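Local coordinates for protein Rubredoxin\:oxygen oxidoreductase (Desulfovibrio gigas, PDB 1E5D) that catalyses the four-electron reduction of dioxygen to two water molecules, using a diiron centre and a flavin mononucleotide cofactor, at residues A[57-60]-A[61-65]; A[179-182]-A[183-187]; A[295-298]-A[299-303]; A[316-320]-A[321-325]. All blocks are in the same frame, centred on the assembly; numbering follows the deposited sequence.

Interaction 1. Residues A[57-60]-A[61-65]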
loop_
_atom_site.group_PDB
_atom_site.type_symbol
_atom_site.label_atom_id
_atom_site.label_comp_id
_atom_site.label_asym_id
_atom_site.label_seq_id
_atom_site.Cartn_x
_atom_site.Cartn_y
_atom_site.Cartn_z
ATOM N N GLY A 57 -24.051 13.143 -20.465
ATOM C CA GLY A 57 -24.966 12.680 -21.496
ATOM C C GLY A 57 -26.082 11.807 -20.969
ATOM O O GLY A 57 -27.257 12.049 -21.251
ATOM N N GLU A 58 -25.752 10.765 -20.195
ATOM C CA GLU A 58 -26.832 9.926 -19.683
ATOM C C GLU A 58 -27.770 10.751 -18.812
ATOM O O GLU A 58 -28.969 10.498 -18.769
ATOM C CB GLU A 58 -26.303 8.755 -18.866
ATOM C CG GLU A 58 -25.352 7.831 -19.597
ATOM C CD GLU A 58 -25.469 6.401 -19.095
ATOM O OE1 GLU A 58 -26.152 6.193 -18.068
ATOM O OE2 GLU A 58 -24.872 5.510 -19.739
ATOM N N LEU A 59 -27.209 11.733 -18.111
ATOM C CA LEU A 59 -28.048 12.561 -17.247
ATOM C C LEU A 59 -29.017 13.375 -18.092
ATOM O O LEU A 59 -30.219 13.392 -17.837
ATOM C CB LEU A 59 -27.194 13.462 -16.355
ATOM C CG LEU A 59 -27.914 14.524 -15.529
ATOM C CD1 LEU A 59 -28.889 13.892 -14.543
ATOM C CD2 LEU A 59 -26.916 15.398 -14.788
ATOM N N LEU A 60 -28.490 14.053 -19.113
ATOM C CA LEU A 60 -29.352 14.930 -19.907
ATOM C C LEU A 60 -30.417 14.122 -20.639
ATOM O O LEU A 60 -31.559 14.561 -20.774
ATOM C CB LEU A 60 -28.525 15.749 -20.892
ATOM C CG LEU A 60 -27.725 16.914 -20.305
ATOM C CD1 LEU A 60 -26.654 17.359 -21.290
ATOM C CD2 LEU A 60 -28.654 18.056 -19.929
ATOM N N CYS A 61 -30.031 12.939 -21.100
ATOM C CA CYS A 61 -30.975 12.065 -21.783
ATOM C C CYS A 61 -32.134 11.739 -20.850
ATOM O O CYS A 61 -33.303 11.808 -21.222
ATOM C CB CYS A 61 -30.294 10.779 -22.246
ATOM S SG CYS A 61 -30.422 10.413 -24.016
ATOM N N GLY A 62 -31.795 11.386 -19.616
ATOM C CA GLY A 62 -32.795 10.983 -18.633
ATOM C C GLY A 62 -33.724 12.141 -18.346
ATOM O O GLY A 62 -34.936 12.010 -18.457
ATOM N N ILE A 63 -33.114 13.262 -17.989
ATOM C CA ILE A 63 -33.828 14.507 -17.805
ATOM C C ILE A 63 -34.814 14.758 -18.947
ATOM O O ILE A 63 -36.005 14.975 -18.734
ATOM C CB ILE A 63 -32.865 15.710 -17.768
ATOM C CG1 ILE A 63 -31.990 15.787 -16.524
ATOM C CG2 ILE A 63 -33.654 17.000 -17.974
ATOM C CD1 ILE A 63 -31.245 17.097 -16.358
ATOM N N ALA A 64 -34.278 14.720 -20.165
ATOM C CA ALA A 64 -35.055 15.048 -21.353
ATOM C C ALA A 64 -36.242 14.113 -21.526
ATOM O O ALA A 64 -37.202 14.453 -22.213
ATOM C CB ALA A 64 -34.174 15.007 -22.595
ATOM N N SER A 65 -36.174 12.941 -20.903
ATOM C CA SER A 65 -37.236 11.943 -21.008
ATOM C C SER A 65 -38.509 12.440 -20.329
ATOM O O SER A 65 -39.613 11.971 -20.581
ATOM C CB SER A 65 -36.813 10.611 -20.386
ATOM O OG SER A 65 -36.997 10.628 -18.981
#
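G57 offers its carbonyl O to the backbone N of C61 at 2.9 Å, the first of four successive i to i+4 bonds that join 57-60 to 61-64. E58 does the same for G62, its O lying 3.1 Å from G62 N. The E58 side chain leaves its CA away from the next turn, and its OE1 is hydrogen-bonded to Q2 near the chain start.

L59 carries the side-chain part of the contact. Its O accepts from I63 N at 2.9 Å, and CG1 of I63 packs 3.3 Å from that same L59 O. Farther out, L59 CD1 comes 4.1 Å from I63 CG1, the two branched chains meeting at a slant. L59 is set with CG anti to the backbone N (chi1 172°), whereas I63 swings CG1 back beside its own N, over the preceding turn. L60 O receives A64 N at 2.8 Å, and A64 CB sits 3.2 Å from L60 O.

L59, L60 and I63 all press on L91 of helix 88-95. The apolar stripe is that of an amphipathic helix in a beta-alpha-beta crossover, here joining strands 46-48 and 74-77 of the lactamase-like domain.

Interaction 2. Residues A[179-182]-A[183-187]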
loop_
_atom_site.group_PDB
_atom_site.type_symbol
_atom_site.label_atom_id
_atom_site.label_comp_id
_atom_site.label_asym_id
_atom_site.label_seq_id
_atom_site.Cartn_x
_atom_site.Cartn_y
_atom_site.Cartn_z
ATOM N N ASP A 179 -36.341 -1.580 -1.243
ATOM C CA ASP A 179 -37.208 -2.726 -1.000
ATOM C C ASP A 179 -37.072 -3.795 -2.073
ATOM O O ASP A 179 -37.709 -4.838 -1.987
ATOM C CB ASP A 179 -38.676 -2.290 -0.944
ATOM C CG ASP A 179 -39.130 -1.626 -2.229
ATOM O OD1 ASP A 179 -39.584 -2.327 -3.161
ATOM O OD2 ASP A 179 -39.037 -0.388 -2.311
ATOM N N GLN A 180 -36.272 -3.540 -3.104
ATOM C CA GLN A 180 -36.152 -4.517 -4.180
ATOM C C GLN A 180 -34.867 -5.323 -4.056
ATOM O O GLN A 180 -34.620 -6.199 -4.882
ATOM C CB GLN A 180 -36.172 -3.837 -5.544
ATOM C CG GLN A 180 -37.363 -2.931 -5.783
ATOM C CD GLN A 180 -37.181 -2.149 -7.073
ATOM O OE1 GLN A 180 -36.214 -1.399 -7.217
ATOM N NE2 GLN A 180 -38.113 -2.331 -7.996
ATOM N N ILE A 181 -34.077 -4.991 -3.044
ATOM C CA ILE A 181 -32.847 -5.735 -2.798
ATOM C C ILE A 181 -32.870 -6.282 -1.370
ATOM O O ILE A 181 -33.399 -5.655 -0.458
ATOM C CB ILE A 181 -31.558 -4.928 -3.001
ATOM C CG1 ILE A 181 -31.111 -4.105 -1.791
ATOM C CG2 ILE A 181 -31.631 -4.006 -4.212
ATOM C CD1 ILE A 181 -29.616 -3.863 -1.812
ATOM N N PRO A 182 -32.273 -7.453 -1.231
ATOM C CA PRO A 182 -32.193 -8.131 0.057
ATOM C C PRO A 182 -31.493 -7.247 1.083
ATOM O O PRO A 182 -30.498 -6.589 0.774
ATOM C CB PRO A 182 -31.327 -9.354 -0.238
ATOM C CG PRO A 182 -31.362 -9.548 -1.709
ATOM C CD PRO A 182 -31.608 -8.198 -2.313
ATOM N N VAL A 183 -32.029 -7.249 2.298
ATOM C CA VAL A 183 -31.484 -6.406 3.348
ATOM C C VAL A 183 -29.999 -6.649 3.578
ATOM O O VAL A 183 -29.235 -5.691 3.696
ATOM C CB VAL A 183 -32.200 -6.638 4.696
ATOM C CG1 VAL A 183 -32.638 -5.301 5.263
ATOM C CG2 VAL A 183 -33.357 -7.598 4.505
ATOM N N HIS A 184 -29.623 -7.924 3.660
ATOM C CA HIS A 184 -28.221 -8.214 3.967
ATOM C C HIS A 184 -27.319 -7.578 2.921
ATOM O O HIS A 184 -26.254 -7.032 3.206
ATOM C CB HIS A 184 -27.980 -9.719 4.068
ATOM C CG HIS A 184 -28.396 -10.474 2.847
ATOM N ND1 HIS A 184 -29.655 -11.022 2.712
ATOM C CD2 HIS A 184 -27.727 -10.772 1.708
ATOM C CE1 HIS A 184 -29.731 -11.627 1.538
ATOM N NE2 HIS A 184 -28.576 -11.491 0.904
ATOM N N THR A 185 -27.770 -7.642 1.665
ATOM C CA THR A 185 -26.963 -6.981 0.638
ATOM C C THR A 185 -26.944 -5.476 0.888
ATOM O O THR A 185 -25.904 -4.824 0.939
ATOM C CB THR A 185 -27.487 -7.266 -0.777
ATOM O OG1 THR A 185 -27.496 -8.682 -1.008
ATOM C CG2 THR A 185 -26.557 -6.657 -1.817
ATOM N N LEU A 186 -28.150 -4.945 1.050
ATOM C CA LEU A 186 -28.305 -3.513 1.250
ATOM C C LEU A 186 -27.521 -3.036 2.462
ATOM O O LEU A 186 -26.878 -1.988 2.414
ATOM C CB LEU A 186 -29.786 -3.156 1.404
ATOM C CG LEU A 186 -30.080 -1.709 1.802
ATOM C CD1 LEU A 186 -29.425 -0.763 0.804
ATOM C CD2 LEU A 186 -31.574 -1.477 1.911
ATOM N N GLU A 187 -27.598 -3.809 3.544
ATOM C CA GLU A 187 -26.972 -3.386 4.792
ATOM C C GLU A 187 -25.449 -3.415 4.694
ATOM O O GLU A 187 -24.779 -2.477 5.135
ATOM C CB GLU A 187 -27.431 -4.256 5.962
ATOM C CG GLU A 187 -27.267 -3.585 7.323
ATOM C CD GLU A 187 -25.891 -3.831 7.921
ATOM O OE1 GLU A 187 -25.390 -4.956 7.690
ATOM O OE2 GLU A 187 -25.328 -2.919 8.557
#
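I181 packs its CD1 against L186 CB at 3.3 Å, closer than carbons normally approach, so the exact spacing is doubtful; the two side chains stand roughly perpendicular. The same methyl of I181 reaches CG2 of T185 at 4.1 Å. I181 gets there because its CG1 branch sits between the backbone N and the carbonyl carbon (chi1 85°), directing CD1 at the first helical turn.

Beside this, P182 lays its ring against two residues. P182 CB rests over one face of the H184 imidazole in an aliphatic-on-aromatic contact; its modelled distance to H184 CE1, 3.3 Å, is again short and should be read with caution. On T185 the hydroxyl oxygen OG1 is 4.0 Å from P182 CB, with the proline and threonine side chains running alongside each other.

The helix start anchors P182, which is the N-cap residue: its O accepts from L186 N at 2.9 Å.

Farther out, I181 also packs on I171 and L186 on F230 of strand 230-231, while V183 touches F238 of helix 233-248. D179 forms a salt bridge with R231. The turn thus leads the loop after strand 160-164 into helix 183-198, packed against both strand 230-231 and helix 233-248.

Interaction 3. Residues A[295-298]-A[299-303]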
loop_
_atom_site.group_PDB
_atom_site.type_symbol
_atom_site.label_atom_id
_atom_site.label_comp_id
_atom_site.label_asym_id
_atom_site.label_seq_id
_atom_site.Cartn_x
_atom_site.Cartn_y
_atom_site.Cartn_z
ATOM N N SER A 295 -9.669 -0.920 2.242
ATOM C CA SER A 295 -11.058 -0.555 2.517
ATOM C C SER A 295 -11.798 -1.761 3.089
ATOM O O SER A 295 -12.659 -1.587 3.960
ATOM C CB SER A 295 -11.725 -0.010 1.265
ATOM O OG SER A 295 -11.756 -0.962 0.218
ATOM N N GLN A 296 -11.461 -2.956 2.627
ATOM C CA GLN A 296 -12.069 -4.195 3.086
ATOM C C GLN A 296 -11.797 -4.438 4.568
ATOM O O GLN A 296 -12.672 -4.781 5.348
ATOM C CB GLN A 296 -11.521 -5.419 2.350
ATOM C CG GLN A 296 -12.481 -6.103 1.392
ATOM C CD GLN A 296 -11.883 -6.126 -0.006
ATOM O OE1 GLN A 296 -11.407 -7.151 -0.490
ATOM N NE2 GLN A 296 -11.901 -4.960 -0.647
ATOM N N ILE A 297 -10.521 -4.267 4.918
ATOM C CA ILE A 297 -10.170 -4.483 6.320
ATOM C C ILE A 297 -10.975 -3.514 7.177
ATOM O O ILE A 297 -11.484 -3.850 8.242
ATOM C CB ILE A 297 -8.659 -4.320 6.524
ATOM C CG1 ILE A 297 -7.867 -5.462 5.881
ATOM C CG2 ILE A 297 -8.324 -4.166 7.999
ATOM C CD1 ILE A 297 -6.472 -5.102 5.435
ATOM N N MET A 298 -11.099 -2.289 6.671
ATOM C CA MET A 298 -11.832 -1.272 7.422
ATOM C C MET A 298 -13.275 -1.702 7.641
ATOM O O MET A 298 -13.837 -1.550 8.718
ATOM C CB MET A 298 -11.784 0.073 6.697
ATOM C CG MET A 298 -12.536 1.188 7.410
ATOM S SD MET A 298 -11.804 1.549 9.027
ATOM C CE MET A 298 -13.234 2.225 9.876
ATOM N N SER A 299 -13.882 -2.248 6.591
ATOM C CA SER A 299 -15.292 -2.607 6.720
ATOM C C SER A 299 -15.456 -3.649 7.815
ATOM O O SER A 299 -16.423 -3.616 8.571
ATOM C CB SER A 299 -15.866 -3.136 5.405
ATOM O OG SER A 299 -15.743 -2.156 4.382
ATOM N N GLU A 300 -14.489 -4.567 7.871
ATOM C CA GLU A 300 -14.572 -5.616 8.882
ATOM C C GLU A 300 -14.337 -5.003 10.252
ATOM O O GLU A 300 -14.881 -5.436 11.258
ATOM C CB GLU A 300 -13.561 -6.725 8.601
ATOM C CG GLU A 300 -13.813 -7.498 7.316
ATOM C CD GLU A 300 -15.199 -8.109 7.240
ATOM O OE1 GLU A 300 -15.839 -8.290 8.302
ATOM O OE2 GLU A 300 -15.653 -8.418 6.116
ATOM N N ILE A 301 -13.501 -3.965 10.268
ATOM C CA ILE A 301 -13.107 -3.389 11.549
ATOM C C ILE A 301 -14.237 -2.547 12.131
ATOM O O ILE A 301 -14.316 -2.371 13.345
ATOM C CB ILE A 301 -11.829 -2.546 11.418
ATOM C CG1 ILE A 301 -10.539 -3.371 11.345
ATOM C CG2 ILE A 301 -11.725 -1.530 12.548
ATOM C CD1 ILE A 301 -9.367 -2.540 10.870
ATOM N N SER A 302 -15.090 -2.042 11.250
ATOM C CA SER A 302 -16.179 -1.165 11.640
ATOM C C SER A 302 -16.977 -1.709 12.819
ATOM O O SER A 302 -17.318 -0.977 13.744
ATOM C CB SER A 302 -17.118 -0.935 10.442
ATOM O OG SER A 302 -17.823 -2.124 10.145
ATOM N N ASP A 303 -17.267 -3.007 12.806
ATOM C CA ASP A 303 -18.049 -3.592 13.889
ATOM C C ASP A 303 -17.223 -4.588 14.689
ATOM O O ASP A 303 -17.768 -5.393 15.448
ATOM C CB ASP A 303 -19.309 -4.253 13.315
ATOM C CG ASP A 303 -18.955 -5.294 12.267
ATOM O OD1 ASP A 303 -17.802 -5.260 11.775
ATOM O OD2 ASP A 303 -19.807 -6.141 11.931
HETATM O O HOH W 1 -14.231 -7.003 3.881
#
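I297 and I301 lie side by side and point the same way, one helical turn apart, with CG2 of I297 3.5 Å from CD1 of I301. Both isoleucines hold CG1 beside the backbone N and CG2 anti to it, and in I301 this brings CG1 to 3.3 Å from the I297 carbonyl O. The pair forms an apolar ridge: I297 packs on F258 and I301 on V256, both of strand 254-259.

S299 faces another way. Its OG bends back to donate to S295 O at 3.2 Å, while S299 N reaches S295 O at 3.0 Å from the opposite face of the carbonyl plane. N196 of helix 183-198 also bonds to S295 O. S302 OG instead turns to the carbonyl three residues back, donating to S299 O at 2.6 Å.

E300 is bent at chi2 (-56°), and a water joins its OE2 (3.0 Å) to Q296 O (3.1 Å), donating to both. The carboxylate is otherwise held by salt bridges to K254 and R188, so its charge is probably well compensated.

Helix 294-302 thus turns an aliphatic side to the parallel sheet and serines to helix 183-198, as a covering helix of the flavodoxin-like alpha/beta sandwich.

Interaction 4. Residues A[316-320]-A[321-325]. With FMN (flavin mononucleotide), chain C.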
loop_
_atom_site.group_PDB
_atom_site.type_symbol
_atom_site.label_atom_id
_atom_site.label_comp_id
_atom_site.label_asym_id
_atom_site.label_seq_id
_atom_site.Cartn_x
_atom_site.Cartn_y
_atom_site.Cartn_z
ATOM N N ASN A 316 14.048 -1.965 9.715
ATOM C CA ASN A 316 13.882 -1.138 10.906
ATOM C C ASN A 316 12.472 -0.600 11.069
ATOM O O ASN A 316 12.250 0.326 11.845
ATOM C CB ASN A 316 14.894 0.024 10.860
ATOM C CG ASN A 316 16.300 -0.571 10.810
ATOM O OD1 ASN A 316 17.041 -0.368 9.855
ATOM N ND2 ASN A 316 16.623 -1.328 11.857
ATOM N N GLY A 317 11.543 -1.201 10.333
ATOM C CA GLY A 317 10.153 -0.796 10.406
ATOM C C GLY A 317 9.220 -1.940 10.043
ATOM O O GLY A 317 9.585 -3.112 10.127
ATOM N N ILE A 318 8.017 -1.551 9.633
ATOM C CA ILE A 318 6.981 -2.509 9.278
ATOM C C ILE A 318 6.814 -2.545 7.764
ATOM O O ILE A 318 7.257 -1.627 7.078
ATOM C CB ILE A 318 5.640 -2.144 9.933
ATOM C CG1 ILE A 318 5.063 -0.825 9.412
ATOM C CG2 ILE A 318 5.759 -2.111 11.447
ATOM C CD1 ILE A 318 3.638 -0.559 9.852
ATOM N N LEU A 319 6.188 -3.604 7.283
ATOM C CA LEU A 319 5.934 -3.767 5.859
ATOM C C LEU A 319 4.988 -2.691 5.338
ATOM O O LEU A 319 4.052 -2.231 5.979
ATOM C CB LEU A 319 5.398 -5.172 5.574
ATOM C CG LEU A 319 6.412 -6.317 5.714
ATOM C CD1 LEU A 319 5.734 -7.662 5.464
ATOM C CD2 LEU A 319 7.578 -6.128 4.760
ATOM N N PRO A 320 5.291 -2.283 4.102
ATOM C CA PRO A 320 4.637 -1.145 3.465
ATOM C C PRO A 320 3.117 -1.240 3.490
ATOM O O PRO A 320 2.426 -0.282 3.826
ATOM C CB PRO A 320 5.109 -1.270 2.014
ATOM C CG PRO A 320 6.420 -1.975 2.103
ATOM C CD PRO A 320 6.310 -2.928 3.247
ATOM N N TYR A 321 2.594 -2.400 3.119
ATOM C CA TYR A 321 1.158 -2.610 3.021
ATOM C C TYR A 321 0.501 -2.561 4.392
ATOM O O TYR A 321 -0.664 -2.181 4.536
ATOM C CB TYR A 321 0.873 -3.952 2.349
ATOM C CG TYR A 321 1.158 -3.957 0.872
ATOM C CD1 TYR A 321 1.102 -2.773 0.149
ATOM C CD2 TYR A 321 1.483 -5.128 0.205
ATOM C CE1 TYR A 321 1.360 -2.751 -1.208
ATOM C CE2 TYR A 321 1.742 -5.115 -1.159
ATOM C CZ TYR A 321 1.683 -3.929 -1.854
ATOM O OH TYR A 321 1.935 -3.907 -3.206
ATOM N N VAL A 322 1.264 -2.946 5.420
ATOM C CA VAL A 322 0.718 -2.790 6.768
ATOM C C VAL A 322 0.661 -1.311 7.139
ATOM O O VAL A 322 -0.320 -0.812 7.681
ATOM C CB VAL A 322 1.537 -3.577 7.803
ATOM C CG1 VAL A 322 0.979 -3.326 9.192
ATOM C CG2 VAL A 322 1.507 -5.059 7.470
ATOM N N ALA A 323 1.731 -0.599 6.827
ATOM C CA ALA A 323 1.770 0.839 7.057
ATOM C C ALA A 323 0.658 1.558 6.310
ATOM O O ALA A 323 -0.035 2.408 6.879
ATOM C CB ALA A 323 3.121 1.409 6.640
ATOM N N GLY A 324 0.469 1.235 5.032
ATOM C CA GLY A 324 -0.567 1.908 4.254
ATOM C C GLY A 324 -1.956 1.679 4.819
ATOM O O GLY A 324 -2.797 2.579 4.851
ATOM N N THR A 325 -2.213 0.455 5.272
ATOM C CA THR A 325 -3.509 0.118 5.850
ATOM C C THR A 325 -3.746 0.812 7.176
ATOM O O THR A 325 -4.843 1.277 7.488
ATOM C CB THR A 325 -3.596 -1.408 6.052
ATOM O OG1 THR A 325 -3.442 -1.999 4.749
ATOM C CG2 THR A 325 -4.942 -1.826 6.613
HETATM N N1 FMN C . 14.808 -8.001 10.926
HETATM C C2 FMN C . 15.188 -7.039 11.756
HETATM O O2 FMN C . 15.410 -7.239 12.920
HETATM N N3 FMN C . 15.349 -5.698 11.317
HETATM C C4 FMN C . 15.487 -5.419 9.969
HETATM O O4 FMN C . 15.593 -4.251 9.644
HETATM C C4A FMN C . 15.118 -6.485 9.049
HETATM N N5 FMN C . 14.863 -6.209 7.750
HETATM C C5A FMN C . 14.839 -7.288 6.898
HETATM C C6 FMN C . 14.705 -7.023 5.511
HETATM C C7 FMN C . 14.417 -8.029 4.620
HETATM C C7M FMN C . 13.990 -7.681 3.219
HETATM C C8 FMN C . 14.205 -9.379 5.103
HETATM C C8M FMN C . 14.112 -10.526 4.123
HETATM C C9 FMN C . 14.534 -9.676 6.435
HETATM C C9A FMN C . 14.639 -8.623 7.346
HETATM N N10 FMN C . 14.581 -8.807 8.762
HETATM C C10 FMN C . 14.876 -7.813 9.592
HETATM C "C1'" FMN C . 14.429 -10.197 9.252
HETATM C "C2'" FMN C . 12.936 -10.613 9.284
HETATM O "O2'" FMN C . 12.210 -9.763 10.164
HETATM C "C3'" FMN C . 12.927 -12.042 9.804
HETATM O "O3'" FMN C . 13.299 -12.867 8.702
HETATM C "C4'" FMN C . 11.530 -12.451 10.279
HETATM O "O4'" FMN C . 11.551 -13.814 10.733
HETATM C "C5'" FMN C . 10.589 -12.276 9.107
HETATM O "O5'" FMN C . 9.144 -12.708 9.546
HETATM P P FMN C . 8.133 -13.222 8.527
HETATM O O1P FMN C . 6.757 -13.031 9.168
HETATM O O2P FMN C . 8.298 -12.635 7.274
HETATM O O3P FMN C . 8.343 -14.651 8.319
#
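Y321 holds its ring beside P320, Y321 CD1 lying 4.2 Å from P320 C in a slanting approach. From the second subunit H294 meets this phenol in an edge-to-face stack, and Y328 of that subunit packs on P320. The other flat group is the isoalloxazine of the flavin mononucleotide, whose carbonyl oxygen O4 accepts from the backbone N of N316 at 2.8 Å. The N316 amide group is held by E350 through ND2 and by R333 of the second subunit through OD1.

Between these ends I318 supplies the closer apolar contacts. Its CG1 lies between the backbone N and the carbonyl carbon (chi1 66°), and I318 CD1 reaches CB of A323 at 3.8 Å and CG1 of V322 at 3.9 Å.

L319 is the N-cap residue: its O takes a bond from A323 N at 3.0 Å, and a weak one from V322 N. P320 opens the helix and its O receives G324 N at 2.8 Å. One turn on, T325 adds its OG1 to Y321 O at 2.8 Å.

A flavin-binding loop running straight into a helix after a central strand is a feature of the flavodoxin-like fold; here that helix start also meets the partner subunit.

Overall arrangement
All four contacts are local, within a helix or at its start, but their settings differ. Interactions 1 and 2 belong to the lactamase-like part and are partly buried and superficial respectively; interactions 3 and 4 are buried in the flavodoxin-like part. Interactions 1 and 3 follow the i to i+4 spacing of short helices toward their C-terminal ends, the latter adding serine hydroxyls and a water. Interactions 2 and 4 lie at N-caps, where proline is the cap itself in the first and follows it in the second. Interactions 3 and 4 touch, I297 CD1 meeting T325 CG2 at 3.8 Å. Interactions 2 and 3 stay about 7 Å apart at their nearest atoms, yet helix 183-198, begun in interaction 2, flanks interaction 3 and links the two domains.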